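Endoglucanase (Clostridium thermocellum, PDB 2E4T) hydrolyses internal beta-1,4-glucosidic bonds of cellulose and xyloglucan, this chain being the glycoside hydrolase family 44 catalytic module, a TIM-like barrel joined to a beta domain. Local coordinates at residues Y51-N56 with V156-F161; T85-V90 with N163-K168; G113-D118 with K135-E140. All blocks are in the same frame, centred on the assembly; numbering follows the deposited sequence.

Contact 1. Residues Y51-N56 with V156-F161; sequences YNWENN and VYMDEF. With CA (calcium ion), chain C.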
loop_
_atom_site.group_PDB
_atom_site.type_symbol
_atom_site.label_atom_id
_atom_site.label_comp_id
_atom_site.label_asym_id
_atom_site.label_seq_id
_atom_site.Cartn_x
_atom_site.Cartn_y
_atom_site.Cartn_z
ATOM N N TYR A 51 -12.659 1.189 -15.865
ATOM C CA TYR A 51 -13.939 1.090 -15.183
ATOM C C TYR A 51 -14.803 2.324 -15.454
ATOM O O TYR A 51 -14.354 3.456 -15.274
ATOM C CB TYR A 51 -13.685 0.972 -13.660
ATOM C CG TYR A 51 -14.959 1.085 -12.834
ATOM C CD1 TYR A 51 -15.917 0.063 -12.837
ATOM C CD2 TYR A 51 -15.219 2.241 -12.100
ATOM C CE1 TYR A 51 -17.079 0.179 -12.103
ATOM C CE2 TYR A 51 -16.402 2.372 -11.369
ATOM C CZ TYR A 51 -17.341 1.356 -11.396
ATOM O OH TYR A 51 -18.516 1.535 -10.689
ATOM N N ASN A 52 -16.060 2.072 -15.868
ATOM C CA ASN A 52 -17.016 3.125 -16.168
ATOM C C ASN A 52 -18.039 3.183 -15.043
ATOM O O ASN A 52 -18.877 2.293 -14.916
ATOM C CB ASN A 52 -17.694 2.805 -17.496
ATOM C CG ASN A 52 -18.675 3.860 -17.935
ATOM O OD1 ASN A 52 -19.153 4.664 -17.129
ATOM N ND2 ASN A 52 -18.980 3.857 -19.240
ATOM N N TRP A 53 -18.006 4.250 -14.216
ATOM C CA TRP A 53 -18.898 4.296 -13.072
ATOM C C TRP A 53 -20.385 4.359 -13.490
ATOM O O TRP A 53 -21.269 4.051 -12.684
ATOM C CB TRP A 53 -18.565 5.506 -12.171
ATOM C CG TRP A 53 -19.040 6.827 -12.689
ATOM C CD1 TRP A 53 -18.463 7.606 -13.646
ATOM C CD2 TRP A 53 -20.200 7.550 -12.219
ATOM N NE1 TRP A 53 -19.188 8.779 -13.821
ATOM C CE2 TRP A 53 -20.241 8.756 -12.958
ATOM C CE3 TRP A 53 -21.166 7.311 -11.236
ATOM C CZ2 TRP A 53 -21.222 9.737 -12.706
ATOM C CZ3 TRP A 53 -22.131 8.273 -10.995
ATOM C CH2 TRP A 53 -22.145 9.468 -11.721
ATOM N N GLU A 54 -20.652 4.803 -14.725
ATOM C CA GLU A 54 -22.057 4.965 -15.111
ATOM C C GLU A 54 -22.774 3.642 -15.269
ATOM O O GLU A 54 -23.975 3.563 -15.029
ATOM C CB GLU A 54 -22.168 5.757 -16.417
ATOM C CG GLU A 54 -21.526 7.136 -16.351
ATOM C CD GLU A 54 -21.759 7.955 -17.627
ATOM O OE1 GLU A 54 -22.152 7.357 -18.684
ATOM O OE2 GLU A 54 -21.548 9.195 -17.601
ATOM N N ASN A 55 -22.034 2.612 -15.727
ATOM C CA ASN A 55 -22.649 1.294 -16.046
ATOM C C ASN A 55 -21.901 0.127 -15.460
ATOM O O ASN A 55 -22.352 -1.015 -15.617
ATOM C CB ASN A 55 -22.848 1.168 -17.547
ATOM C CG ASN A 55 -21.557 1.296 -18.277
ATOM O OD1 ASN A 55 -20.468 1.014 -17.749
ATOM N ND2 ASN A 55 -21.647 1.731 -19.537
ATOM N N ASN A 56 -20.774 0.355 -14.762
ATOM C CA ASN A 56 -19.993 -0.676 -14.064
ATOM C C ASN A 56 -19.195 -1.616 -14.970
ATOM O O ASN A 56 -18.573 -2.544 -14.424
ATOM C CB ASN A 56 -20.823 -1.458 -13.053
ATOM C CG ASN A 56 -21.435 -0.534 -12.043
ATOM O OD1 ASN A 56 -20.721 0.074 -11.214
ATOM N ND2 ASN A 56 -22.745 -0.383 -12.098
ATOM N N VAL A 156 -17.761 10.309 -19.941
ATOM C CA VAL A 156 -17.926 9.952 -18.526
ATOM C C VAL A 156 -17.113 10.974 -17.725
ATOM O O VAL A 156 -15.969 11.262 -18.085
ATOM C CB VAL A 156 -17.422 8.516 -18.298
ATOM C CG1 VAL A 156 -17.415 8.149 -16.871
ATOM C CG2 VAL A 156 -18.315 7.504 -19.099
ATOM N N TYR A 157 -17.718 11.523 -16.671
ATOM C CA TYR A 157 -17.125 12.659 -15.982
ATOM C C TYR A 157 -16.643 12.243 -14.568
ATOM O O TYR A 157 -17.429 11.726 -13.762
ATOM C CB TYR A 157 -18.154 13.794 -15.839
ATOM C CG TYR A 157 -18.606 14.272 -17.198
ATOM C CD1 TYR A 157 -17.792 15.080 -17.960
ATOM C CD2 TYR A 157 -19.849 13.902 -17.729
ATOM C CE1 TYR A 157 -18.190 15.531 -19.212
ATOM C CE2 TYR A 157 -20.241 14.328 -19.003
ATOM C CZ TYR A 157 -19.393 15.173 -19.725
ATOM O OH TYR A 157 -19.740 15.618 -20.983
ATOM N N MET A 158 -15.367 12.496 -14.298
ATOM C CA MET A 158 -14.838 12.110 -12.983
ATOM C C MET A 158 -15.401 12.933 -11.836
ATOM O O MET A 158 -15.668 12.370 -10.762
ATOM C CB MET A 158 -13.301 12.116 -12.955
ATOM C CG MET A 158 -12.672 11.040 -13.824
ATOM S SD MET A 158 -13.149 9.364 -13.341
ATOM C CE MET A 158 -14.414 8.992 -14.547
ATOM N N ASP A 159 -15.550 14.243 -12.017
ATOM C CA ASP A 159 -16.097 15.018 -10.917
ATOM C C ASP A 159 -17.555 14.594 -10.611
ATOM O O ASP A 159 -17.957 14.620 -9.451
ATOM C CB ASP A 159 -15.908 16.529 -11.106
ATOM C CG ASP A 159 -16.557 17.128 -12.337
ATOM O OD1 ASP A 159 -17.115 16.446 -13.210
ATOM O OD2 ASP A 159 -16.450 18.419 -12.392
ATOM N N GLU A 160 -18.323 14.211 -11.640
ATOM C CA GLU A 160 -19.675 13.763 -11.428
ATOM C C GLU A 160 -19.696 12.439 -10.629
ATOM O O GLU A 160 -20.556 12.231 -9.761
ATOM C CB GLU A 160 -20.401 13.632 -12.762
ATOM C CG GLU A 160 -21.896 13.402 -12.585
ATOM C CD GLU A 160 -22.634 13.498 -13.918
ATOM O OE1 GLU A 160 -22.236 12.777 -14.891
ATOM O OE2 GLU A 160 -23.609 14.299 -14.000
ATOM N N PHE A 161 -18.725 11.552 -10.915
ATOM C CA PHE A 161 -18.568 10.301 -10.161
ATOM C C PHE A 161 -18.289 10.642 -8.678
ATOM O O PHE A 161 -18.945 10.105 -7.757
ATOM C CB PHE A 161 -17.428 9.536 -10.819
ATOM C CG PHE A 161 -17.003 8.196 -10.239
ATOM C CD1 PHE A 161 -17.752 7.462 -9.324
ATOM C CD2 PHE A 161 -15.795 7.674 -10.714
ATOM C CE1 PHE A 161 -17.275 6.249 -8.860
ATOM C CE2 PHE A 161 -15.328 6.443 -10.257
ATOM C CZ PHE A 161 -16.070 5.735 -9.339
HETATM CA CA CA C . -22.120 9.535 -19.956
HETATM O O HOH W 1 -20.342 10.857 -15.798
HETATM O O HOH W 2 -22.565 11.751 -19.217
HETATM O O HOH W 3 -21.756 7.847 -21.607
#

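Contact 2. Residues T85-V90 with N163-K168; sequences TPASVV and NYLVNK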
loop_
_atom_site.group_PDB
_atom_site.type_symbol
_atom_site.label_atom_id
_atom_site.label_comp_id
_atom_site.label_asym_id
_atom_site.label_seq_id
_atom_site.Cartn_x
_atom_site.Cartn_y
_atom_site.Cartn_z
ATOM N N THR A 85 -27.032 0.128 -11.418
ATOM C CA THR A 85 -27.022 1.323 -10.598
ATOM C C THR A 85 -25.653 1.967 -10.681
ATOM O O THR A 85 -24.612 1.253 -10.529
ATOM C CB THR A 85 -27.348 0.998 -9.158
ATOM O OG1 THR A 85 -28.602 0.344 -9.131
ATOM C CG2 THR A 85 -27.364 2.196 -8.231
ATOM N N PRO A 86 -25.563 3.271 -10.965
ATOM C CA PRO A 86 -24.255 3.927 -11.064
ATOM C C PRO A 86 -23.386 3.615 -9.847
ATOM O O PRO A 86 -23.848 3.637 -8.697
ATOM C CB PRO A 86 -24.569 5.420 -11.175
ATOM C CG PRO A 86 -25.960 5.404 -11.855
ATOM C CD PRO A 86 -26.679 4.220 -11.187
ATOM N N ALA A 87 -22.108 3.379 -10.148
ATOM C CA ALA A 87 -21.085 3.197 -9.120
ATOM C C ALA A 87 -21.334 2.027 -8.204
ATOM O O ALA A 87 -20.645 1.943 -7.168
ATOM C CB ALA A 87 -20.863 4.497 -8.308
ATOM N N SER A 88 -22.207 1.067 -8.549
ATOM C CA SER A 88 -22.474 -0.032 -7.601
ATOM C C SER A 88 -21.231 -0.857 -7.317
ATOM O O SER A 88 -21.115 -1.424 -6.200
ATOM C CB SER A 88 -23.628 -0.896 -8.067
ATOM O OG SER A 88 -23.268 -1.507 -9.297
ATOM N N VAL A 89 -20.288 -0.983 -8.247
ATOM C CA VAL A 89 -19.027 -1.673 -7.907
ATOM C C VAL A 89 -18.364 -0.951 -6.720
ATOM O O VAL A 89 -17.872 -1.605 -5.781
ATOM C CB VAL A 89 -18.105 -1.699 -9.146
ATOM C CG1 VAL A 89 -16.666 -1.998 -8.768
ATOM C CG2 VAL A 89 -18.624 -2.712 -10.127
ATOM N N VAL A 90 -18.276 0.370 -6.796
ATOM C CA VAL A 90 -17.558 1.169 -5.793
ATOM C C VAL A 90 -18.358 1.298 -4.504
ATOM O O VAL A 90 -17.775 1.246 -3.401
ATOM C CB VAL A 90 -17.137 2.510 -6.403
ATOM C CG1 VAL A 90 -16.640 3.462 -5.345
ATOM C CG2 VAL A 90 -16.061 2.253 -7.464
ATOM N N ASN A 163 -18.944 13.372 -7.121
ATOM C CA ASN A 163 -20.143 13.993 -6.540
ATOM C C ASN A 163 -21.164 12.906 -6.112
ATOM O O ASN A 163 -21.813 13.038 -5.058
ATOM C CB ASN A 163 -20.771 14.939 -7.580
ATOM C CG ASN A 163 -22.021 15.573 -7.029
ATOM O OD1 ASN A 163 -21.939 16.463 -6.153
ATOM N ND2 ASN A 163 -23.194 15.097 -7.468
ATOM N N TYR A 164 -21.331 11.855 -6.918
ATOM C CA TYR A 164 -22.258 10.786 -6.560
ATOM C C TYR A 164 -21.847 10.142 -5.227
ATOM O O TYR A 164 -22.696 9.871 -4.340
ATOM C CB TYR A 164 -22.299 9.764 -7.703
ATOM C CG TYR A 164 -23.269 8.640 -7.475
ATOM C CD1 TYR A 164 -24.533 8.714 -8.055
ATOM C CD2 TYR A 164 -22.940 7.489 -6.742
ATOM C CE1 TYR A 164 -25.478 7.705 -7.878
ATOM C CE2 TYR A 164 -23.902 6.485 -6.576
ATOM C CZ TYR A 164 -25.180 6.609 -7.129
ATOM O OH TYR A 164 -26.074 5.568 -6.914
ATOM N N LEU A 165 -20.555 9.888 -5.093
ATOM C CA LEU A 165 -20.018 9.261 -3.869
ATOM C C LEU A 165 -20.187 10.200 -2.647
ATOM O O LEU A 165 -20.597 9.746 -1.568
ATOM C CB LEU A 165 -18.563 8.884 -4.072
ATOM C CG LEU A 165 -18.352 7.821 -5.141
ATOM C CD1 LEU A 165 -16.838 7.644 -5.389
ATOM C CD2 LEU A 165 -18.987 6.495 -4.826
ATOM N N VAL A 166 -19.839 11.474 -2.815
ATOM C CA VAL A 166 -19.968 12.433 -1.714
ATOM C C VAL A 166 -21.436 12.610 -1.327
ATOM O O VAL A 166 -21.766 12.715 -0.129
ATOM C CB VAL A 166 -19.343 13.785 -2.110
ATOM C CG1 VAL A 166 -19.641 14.880 -1.103
ATOM C CG2 VAL A 166 -17.842 13.596 -2.263
ATOM N N ASN A 167 -22.344 12.634 -2.305
ATOM C CA ASN A 167 -23.762 12.687 -2.009
ATOM C C ASN A 167 -24.197 11.505 -1.141
ATOM O O ASN A 167 -25.001 11.659 -0.212
ATOM C CB ASN A 167 -24.541 12.737 -3.322
ATOM C CG ASN A 167 -26.037 12.772 -3.075
ATOM O OD1 ASN A 167 -26.691 11.705 -3.176
ATOM N ND2 ASN A 167 -26.553 13.884 -2.649
ATOM N N LYS A 168 -23.685 10.312 -1.461
ATOM C CA LYS A 168 -24.099 9.115 -0.739
ATOM C C LYS A 168 -23.487 9.031 0.658
ATOM O O LYS A 168 -24.162 8.624 1.597
ATOM C CB LYS A 168 -23.760 7.880 -1.554
ATOM C CG LYS A 168 -24.220 6.598 -0.900
ATOM C CD LYS A 168 -24.076 5.394 -1.836
ATOM C CE LYS A 168 -24.412 4.049 -1.130
ATOM N NZ LYS A 168 -23.852 4.010 0.212
#

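Contact 3. Residues G113-D118 with K135-E140; sequences GYVSAD and KEVKFE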
loop_
_atom_site.group_PDB
_atom_site.type_symbol
_atom_site.label_atom_id
_atom_site.label_comp_id
_atom_site.label_asym_id
_atom_site.label_seq_id
_atom_site.Cartn_x
_atom_site.Cartn_y
_atom_site.Cartn_z
ATOM N N GLY A 113 -7.791 7.717 -20.246
ATOM C CA GLY A 113 -8.476 8.572 -21.207
ATOM C C GLY A 113 -9.855 8.113 -21.613
ATOM O O GLY A 113 -10.659 8.937 -22.070
ATOM N N TYR A 114 -10.130 6.812 -21.458
ATOM C CA TYR A 114 -11.394 6.219 -21.903
ATOM C C TYR A 114 -11.770 5.097 -20.924
ATOM O O TYR A 114 -10.879 4.510 -20.257
ATOM C CB TYR A 114 -11.238 5.599 -23.304
ATOM C CG TYR A 114 -10.950 6.635 -24.364
ATOM C CD1 TYR A 114 -11.997 7.215 -25.097
ATOM C CD2 TYR A 114 -9.654 7.067 -24.638
ATOM C CE1 TYR A 114 -11.741 8.198 -26.043
ATOM C CE2 TYR A 114 -9.383 8.071 -25.564
ATOM C CZ TYR A 114 -10.461 8.622 -26.262
ATOM O OH TYR A 114 -10.188 9.612 -27.198
ATOM N N VAL A 115 -13.049 4.775 -20.915
ATOM C CA VAL A 115 -13.569 3.690 -20.080
ATOM C C VAL A 115 -14.551 2.850 -20.929
ATOM O O VAL A 115 -15.116 3.332 -21.947
ATOM C CB VAL A 115 -14.290 4.213 -18.793
ATOM C CG1 VAL A 115 -13.245 4.884 -17.898
ATOM C CG2 VAL A 115 -15.426 5.146 -19.128
ATOM N N SER A 116 -14.759 1.608 -20.514
ATOM C CA SER A 116 -15.597 0.703 -21.303
ATOM C C SER A 116 -17.005 1.266 -21.524
ATOM O O SER A 116 -17.715 1.644 -20.562
ATOM C CB SER A 116 -15.780 -0.612 -20.529
ATOM O OG SER A 116 -14.554 -1.329 -20.478
ATOM N N ALA A 117 -17.460 1.238 -22.785
ATOM C CA ALA A 117 -18.828 1.627 -23.100
ATOM C C ALA A 117 -19.838 0.516 -22.860
ATOM O O ALA A 117 -21.043 0.800 -22.806
ATOM C CB ALA A 117 -18.924 2.048 -24.565
ATOM N N ASP A 118 -19.369 -0.732 -22.819
ATOM C CA ASP A 118 -20.244 -1.892 -22.893
ATOM C C ASP A 118 -19.551 -3.042 -22.161
ATOM O O ASP A 118 -18.403 -2.934 -21.716
ATOM C CB ASP A 118 -20.569 -2.241 -24.359
ATOM C CG ASP A 118 -19.288 -2.565 -25.135
ATOM O OD1 ASP A 118 -18.592 -3.528 -24.759
ATOM O OD2 ASP A 118 -18.974 -1.815 -26.125
ATOM N N LYS A 135 -16.053 5.147 -23.935
ATOM C CA LYS A 135 -16.487 6.512 -23.646
ATOM C C LYS A 135 -15.268 7.334 -23.226
ATOM O O LYS A 135 -14.392 6.827 -22.488
ATOM C CB LYS A 135 -17.508 6.531 -22.510
ATOM C CG LYS A 135 -18.768 5.735 -22.783
ATOM C CD LYS A 135 -19.546 6.209 -23.984
ATOM C CE LYS A 135 -20.825 5.403 -24.196
ATOM N NZ LYS A 135 -21.558 5.906 -25.421
ATOM N N GLU A 136 -15.178 8.567 -23.712
ATOM C CA GLU A 136 -14.100 9.448 -23.356
ATOM C C GLU A 136 -14.293 10.000 -21.941
ATOM O O GLU A 136 -15.389 10.473 -21.622
ATOM C CB GLU A 136 -14.046 10.622 -24.374
ATOM C CG GLU A 136 -12.874 11.578 -24.108
ATOM C CD GLU A 136 -12.895 12.807 -24.962
ATOM O OE1 GLU A 136 -13.241 12.709 -26.165
ATOM O OE2 GLU A 136 -12.559 13.914 -24.427
ATOM N N VAL A 137 -13.240 9.944 -21.130
ATOM C CA VAL A 137 -13.300 10.533 -19.811
ATOM C C VAL A 137 -12.948 12.001 -19.864
ATOM O O VAL A 137 -11.940 12.391 -20.478
ATOM C CB VAL A 137 -12.299 9.821 -18.866
ATOM C CG1 VAL A 137 -12.245 10.545 -17.538
ATOM C CG2 VAL A 137 -12.767 8.356 -18.686
ATOM N N LYS A 138 -13.791 12.821 -19.230
ATOM C CA LYS A 138 -13.461 14.217 -18.962
ATOM C C LYS A 138 -13.433 14.387 -17.459
ATOM O O LYS A 138 -14.300 13.833 -16.739
ATOM C CB LYS A 138 -14.467 15.171 -19.621
ATOM C CG LYS A 138 -14.285 15.213 -21.127
ATOM C CD LYS A 138 -15.155 16.263 -21.755
ATOM C CE LYS A 138 -14.708 16.665 -23.172
ATOM N NZ LYS A 138 -14.799 15.450 -24.104
ATOM N N PHE A 139 -12.486 15.175 -16.954
ATOM C CA PHE A 139 -12.397 15.304 -15.515
ATOM C C PHE A 139 -13.471 16.224 -14.932
ATOM O O PHE A 139 -13.960 15.957 -13.831
ATOM C CB PHE A 139 -10.993 15.748 -15.116
ATOM C CG PHE A 139 -9.936 14.764 -15.588
ATOM C CD1 PHE A 139 -10.128 13.388 -15.536
ATOM C CD2 PHE A 139 -8.708 15.244 -16.035
ATOM C CE1 PHE A 139 -9.106 12.497 -15.936
ATOM C CE2 PHE A 139 -7.717 14.363 -16.428
ATOM C CZ PHE A 139 -7.935 13.017 -16.394
ATOM N N GLU A 140 -13.791 17.298 -15.674
ATOM C CA GLU A 140 -14.798 18.275 -15.234
ATOM C C GLU A 140 -15.970 18.271 -16.197
ATOM O O GLU A 140 -15.812 18.543 -17.392
ATOM C CB GLU A 140 -14.274 19.682 -15.160
ATOM C CG GLU A 140 -13.355 19.788 -14.015
ATOM C CD GLU A 140 -12.898 21.210 -13.659
ATOM O OE1 GLU A 140 -13.694 22.167 -13.870
ATOM O OE2 GLU A 140 -11.802 21.395 -13.055
HETATM O O HOH W 4 -12.352 10.949 -27.986
#

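Contact 1. Residues Y51-N56 with V156-F161
Trp53 and Phe161 run nearly parallel, their planes only 5° apart, but slid so far that the rings barely overlap; each face meets the other's CB instead. Trp53 CB sits 3.5 Å from the centroid of the Phe161 ring, and Phe161 CB sits 3.4 Å from the centroid of the Trp53 five-membered ring, two reciprocal CH-pi contacts over the faces. The indole reaches this place because its CG stands between the backbone N and the carbonyl carbon (chi1 76°), while Phe161 CG is anti to its backbone N. Further carbons pack round the pair. Val156 CG1 approaches Trp53 CD1 obliquely at 3.4 Å, Glu160 CG meets the indole edge beside CZ2, and Phe161 CZ touches the rim of Tyr51 at CE2, 3.9 Å away. Glu54 CG covers the opposite indole face, offset toward the rim.

Polar groups frame this core. Glu54 binds the calcium ion with both carboxylate oxygens, OE1 and OE2, each at 2.5 Å; a carboxylate suits this two-pronged grip, and Asp150, Asp153 and Tyr155 complete the protein ligands. Water 1 joins the two segments, donating to Glu54 OE2 and Glu160 OE1, accepting from Tyr157 N and, weakly, from Trp53 NE1. This bridge probably eases the repulsion between the carboxylates, as does the calcium ion on Glu54, and a salt bridge from Lys141 to Glu160 OE2 probably offsets the other charge. In the second shell Asn52 OD1 accepts from Glu54 N at 2.8 Å, an Asx turn that shapes the backbone before the metal ligand, and Tyr51 OH donates to Asn56 OD1.

The loop is thereby packed on the junction where strand 155-157, hydrogen-bonded to strand 134-138, passes into helix 158-169, whose Phe161 also leans on Val90 of helix 88-99.

Contact 2. Residues T85-V90 with N163-K168
Pro86 and Ala87 form the corner of a type II beta turn from Thr85 to Ser88 that faces Tyr164 and Leu165 of helix 158-169, the CA atoms of Ala87 and Leu165 lying 8.1 Å apart. Proline suits the first corner position, where its ring restricts phi to near the value needed; Ala87 takes the left-handed conformation of the second (phi 61°) and occupies the N-cap position of helix 88-99. The turn closes through Ser88 N to Thr85 O.

The ring of Tyr164 is the main surface offered to the turn. Pro86 CB lies over one of its faces, 4.1 Å from Tyr164 CE1, and Ala87 CB comes in obliquely at 4.0 Å from Tyr164 CD2. Extension of the ring from its helix, CG anti to the backbone N (chi1 -178°), lets the hydroxyl end reach Thr85, whose CG2 stands 3.8 Å from Tyr164 OH. Thr85 turns its own hydroxyl to Glu82. One residue along, Leu165 sends CD2 to Val90 CG1 at 3.9 Å, the two branched side chains crossing at about a right angle; their compact methyls fill the buried part of the seam.

Helix 88-99 links barrel strands 40-43 and 104-109, and helix 158-169 leads on to strand 180-183. Side-by-side packing of such successive outer helices, here at the very start of one of them, belongs to the TIM barrel.

Contact 3. Residues G113-D118 with K135-E140
Tyr114 and Glu136, a non-hydrogen-bonded antiparallel pair, send their side chains to one face of the sheet, where the tyrosine ring crosses the glutamate chain with ring and carboxylate planes 67° apart. Tyr114 CE1 lies 3.7 Å from Glu136 CB, so the aromatic carbons rest on the aliphatic part of the chain while the polar ends are joined by water 4, which is 2.7 Å from Tyr114 OH and donates to Glu136 OE1. Glu136 reaches outward because its chain is extended, CG anti to the backbone N (chi1 -177°). In one of its two conformers Lys138 places NZ 2.7 Å from Glu136 OE2, above the carboxylate plane, a salt bridge that may be only part-time.

On the other face Val115 CG1 touches Val137 CG2 at 3.6 Å, the two chains crossing at about a right angle; beta-branched residues fit both the extended backbone and this apolar patch, which Val156 extends. Lys135, bent at its second torsion, lays CE against Ala117 CB at 3.9 Å and carries its ammonium group on to the carbonyl of Asp153, a calcium ligand through its side chain.

Backbone bonds fix the register. Val115 and Lys135 exchange N-H and C=O in both directions, each bond 2.9 Å between its N and O, and Val137 N donates to Gly113 O. At the phi of Gly113, 140°, a CB would press against the carbonyl O of the residue before, so glycine suits the place.

The Val115 face thus joins valine packing with a lysine tied to Asp153, whereas the Tyr114 face joins its polar ends through water, and there Lys138, in the conformer that reaches it, may favour the ionised form of Glu136.

Contact 1 is buried, contact 2 partly buried, and contact 3 lies at the surface. Contacts 1 and 2 share helix 158-169 and are joined by Trp53 O with Ala87 N and Asn56 ND2 with Thr85 O. Contacts 1 and 3 meet in the three-stranded sheet, where Val156 N bonds to Glu136 O, and Asn52 ND2 reaches Ser116 O. Contacts 2 and 3 do not touch. The chemistry follows position: a slid, near-parallel aromatic pair with CH-pi contacts beside a metal ion in 51-56 with 156-161, mostly apolar packing of a turn and the start of its helix on an outer barrel helix in 85-90 with 163-168, and main-chain pairing with partly exposed charged side chains in 113-118 with 135-140.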